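PDB 1KUT: phosphoribosylaminoimidazole-succinocarboxamide synthase from Thermotoga maritima, which catalyses the ATP-dependent joining of L-aspartate to 5-amino-1-(5-phosphoribosyl)imidazole-4-carboxylate, which yields SAICAR in de novo purine biosynthesis. Local coordinates for residues B[156-161]-B[225-230]. Numbering follows the deposited sequence.
Sequences KEFFER and RSLNSQ
With CG of Phe158 anti to the backbone N (chi1 -176°), the ring end of Phe158 comes up against Leu227, whose own CG lies anti to its carbonyl carbon (chi1 -55°) and directs its two methyls at segment 156-161. The two side chains meet at an oblique angle: Leu227 CD1 comes to 3.6 Å from Phe158 CE2, and Leu227 CB sits 3.7 Å from Phe158 CZ, the methyl standing oblique to the ring. The other methyl, Leu227 CD2, rests 3.7 Å from Arg161 CB, so that Leu227 spans Phe158 and Arg161, three residues apart in sequence. This is helix-to-helix packing between the C-terminal end of helix 138-160 and the last turn of helix 214-229, which closes the chain; helix 39-55 flanks both, with Leu50 and Tyr53 touching Phe158, and Glu45 forming a salt bridge with Arg225. Beyond the apolar patch, Arg161 extends from CG to NE and reaches the terminal residue, where its chain crosses that of Gln230 at about a right angle. Gln230 OE1 lies 3.2 Å from Arg161 NH1 but over one face of the guanidinium, off the in-plane N-H directions, and the poor angle rules out a hydrogen bond; guanidinium and amide planes are 81° apart. Leu227 O approaches the guanidinium at its edge instead, 3.7 Å from Arg161 NH1.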
loop_
_atom_site.group_PDB
_atom_site.type_symbol
_atom_site.label_atom_id
_atom_site.label_comp_id
_atom_site.label_asym_id
_atom_site.label_seq_id
_atom_site.Cartn_x
_atom_site.Cartn_y
_atom_site.Cartn_z
ATOM N N LYS B 156 18.020 -11.238 -12.494
ATOM C CA LYS B 156 17.523 -10.985 -13.836
ATOM C C LYS B 156 18.623 -11.259 -14.869
ATOM O O LYS B 156 18.372 -11.840 -15.924
ATOM C CB LYS B 156 17.059 -9.533 -13.946
ATOM C CG LYS B 156 16.925 -9.043 -15.386
ATOM C CD LYS B 156 16.731 -7.537 -15.465
ATOM C CE LYS B 156 16.815 -7.078 -16.910
ATOM N NZ LYS B 156 18.116 -7.534 -17.500
ATOM N N GLU B 157 19.841 -10.833 -14.563
ATOM C CA GLU B 157 20.970 -11.029 -15.474
ATOM C C GLU B 157 21.365 -12.499 -15.520
ATOM O O GLU B 157 21.888 -12.999 -16.526
ATOM C CB GLU B 157 22.151 -10.169 -15.018
ATOM C CG GLU B 157 21.778 -8.706 -14.896
ATOM C CD GLU B 157 22.721 -7.926 -13.994
ATOM O OE1 GLU B 157 23.013 -8.417 -12.878
ATOM O OE2 GLU B 157 23.158 -6.820 -14.392
ATOM N N PHE B 158 21.099 -13.182 -14.418
ATOM C CA PHE B 158 21.388 -14.597 -14.286
ATOM C C PHE B 158 20.566 -15.416 -15.286
ATOM O O PHE B 158 21.125 -16.118 -16.133
ATOM C CB PHE B 158 21.054 -15.052 -12.868
ATOM C CG PHE B 158 21.400 -16.474 -12.602
ATOM C CD1 PHE B 158 22.715 -16.842 -12.342
ATOM C CD2 PHE B 158 20.417 -17.457 -12.637
ATOM C CE1 PHE B 158 23.050 -18.177 -12.116
ATOM C CE2 PHE B 158 20.736 -18.792 -12.418
ATOM C CZ PHE B 158 22.056 -19.156 -12.155
ATOM N N PHE B 159 19.241 -15.323 -15.181
ATOM C CA PHE B 159 18.332 -16.062 -16.063
ATOM C C PHE B 159 18.420 -15.580 -17.497
ATOM O O PHE B 159 18.039 -16.288 -18.435
ATOM C CB PHE B 159 16.891 -15.918 -15.581
ATOM C CG PHE B 159 16.647 -16.526 -14.243
ATOM C CD1 PHE B 159 16.779 -17.898 -14.060
ATOM C CD2 PHE B 159 16.314 -15.726 -13.152
ATOM C CE1 PHE B 159 16.584 -18.473 -12.801
ATOM C CE2 PHE B 159 16.119 -16.288 -11.892
ATOM C CZ PHE B 159 16.253 -17.665 -11.716
ATOM N N GLU B 160 18.917 -14.360 -17.651
ATOM C CA GLU B 160 19.081 -13.728 -18.946
ATOM C C GLU B 160 19.990 -14.597 -19.821
ATOM O O GLU B 160 19.744 -14.782 -21.016
ATOM C CB GLU B 160 19.697 -12.347 -18.722
ATOM C CG GLU B 160 19.645 -11.406 -19.902
ATOM C CD GLU B 160 20.055 -9.988 -19.526
ATOM O OE1 GLU B 160 21.236 -9.785 -19.145
ATOM O OE2 GLU B 160 19.186 -9.084 -19.609
ATOM N N ARG B 161 21.035 -15.150 -19.213
ATOM C CA ARG B 161 21.970 -15.993 -19.945
ATOM C C ARG B 161 21.256 -17.153 -20.634
ATOM O O ARG B 161 21.761 -17.698 -21.616
ATOM C CB ARG B 161 23.025 -16.570 -19.009
ATOM C CG ARG B 161 23.906 -15.573 -18.303
ATOM C CD ARG B 161 24.912 -16.354 -17.470
ATOM N NE ARG B 161 25.531 -15.568 -16.411
ATOM C CZ ARG B 161 26.259 -16.099 -15.431
ATOM N NH1 ARG B 161 26.449 -17.415 -15.392
ATOM N NH2 ARG B 161 26.784 -15.323 -14.487
ATOM N N ARG B 225 21.129 -25.262 -12.663
ATOM C CA ARG B 225 22.304 -26.131 -12.641
ATOM C C ARG B 225 23.195 -25.803 -13.838
ATOM O O ARG B 225 24.419 -25.658 -13.714
ATOM C CB ARG B 225 21.884 -27.600 -12.716
ATOM C CG ARG B 225 21.323 -28.160 -11.418
ATOM C CD ARG B 225 20.873 -29.605 -11.591
ATOM N NE ARG B 225 20.493 -30.224 -10.323
ATOM C CZ ARG B 225 19.932 -31.425 -10.219
ATOM N NH1 ARG B 225 19.680 -32.129 -11.312
ATOM N NH2 ARG B 225 19.634 -31.934 -9.027
ATOM N N SER B 226 22.564 -25.669 -14.999
ATOM C CA SER B 226 23.280 -25.372 -16.239
ATOM C C SER B 226 24.099 -24.090 -16.159
ATOM O O SER B 226 25.314 -24.093 -16.401
ATOM C CB SER B 226 22.288 -25.266 -17.396
ATOM O OG SER B 226 22.971 -25.281 -18.627
ATOM N N LEU B 227 23.428 -22.994 -15.815
ATOM C CA LEU B 227 24.081 -21.696 -15.696
ATOM C C LEU B 227 25.130 -21.738 -14.588
ATOM O O LEU B 227 26.144 -21.036 -14.645
ATOM C CB LEU B 227 23.038 -20.628 -15.381
ATOM C CG LEU B 227 21.895 -20.587 -16.396
ATOM C CD1 LEU B 227 20.735 -19.759 -15.873
ATOM C CD2 LEU B 227 22.432 -20.018 -17.698
ATOM N N ASN B 228 24.886 -22.582 -13.593
ATOM C CA ASN B 228 25.781 -22.719 -12.457
ATOM C C ASN B 228 27.118 -23.373 -12.814
ATOM O O ASN B 228 28.157 -23.059 -12.221
ATOM C CB ASN B 228 25.078 -23.533 -11.371
ATOM C CG ASN B 228 25.760 -23.427 -10.030
ATOM O OD1 ASN B 228 26.110 -22.331 -9.591
ATOM N ND2 ASN B 228 25.940 -24.566 -9.357
ATOM N N SER B 229 27.096 -24.276 -13.788
ATOM C CA SER B 229 28.312 -24.981 -14.176
ATOM C C SER B 229 29.218 -24.224 -15.139
ATOM O O SER B 229 30.362 -24.629 -15.361
ATOM C CB SER B 229 27.956 -26.349 -14.764
ATOM O OG SER B 229 27.359 -27.169 -13.771
ATOM N N GLN B 230 28.720 -23.128 -15.707
ATOM C CA GLN B 230 29.524 -22.343 -16.640
ATOM C C GLN B 230 30.556 -21.514 -15.870
ATOM O O GLN B 230 31.726 -21.465 -16.320
ATOM C CB GLN B 230 28.626 -21.438 -17.501
ATOM C CG GLN B 230 28.331 -20.055 -16.918
ATOM C CD GLN B 230 29.446 -19.041 -17.179
ATOM O OE1 GLN B 230 29.335 -17.865 -16.808
ATOM N NE2 GLN B 230 30.522 -19.490 -17.825
ATOM O OXT GLN B 230 30.185 -20.922 -14.828
#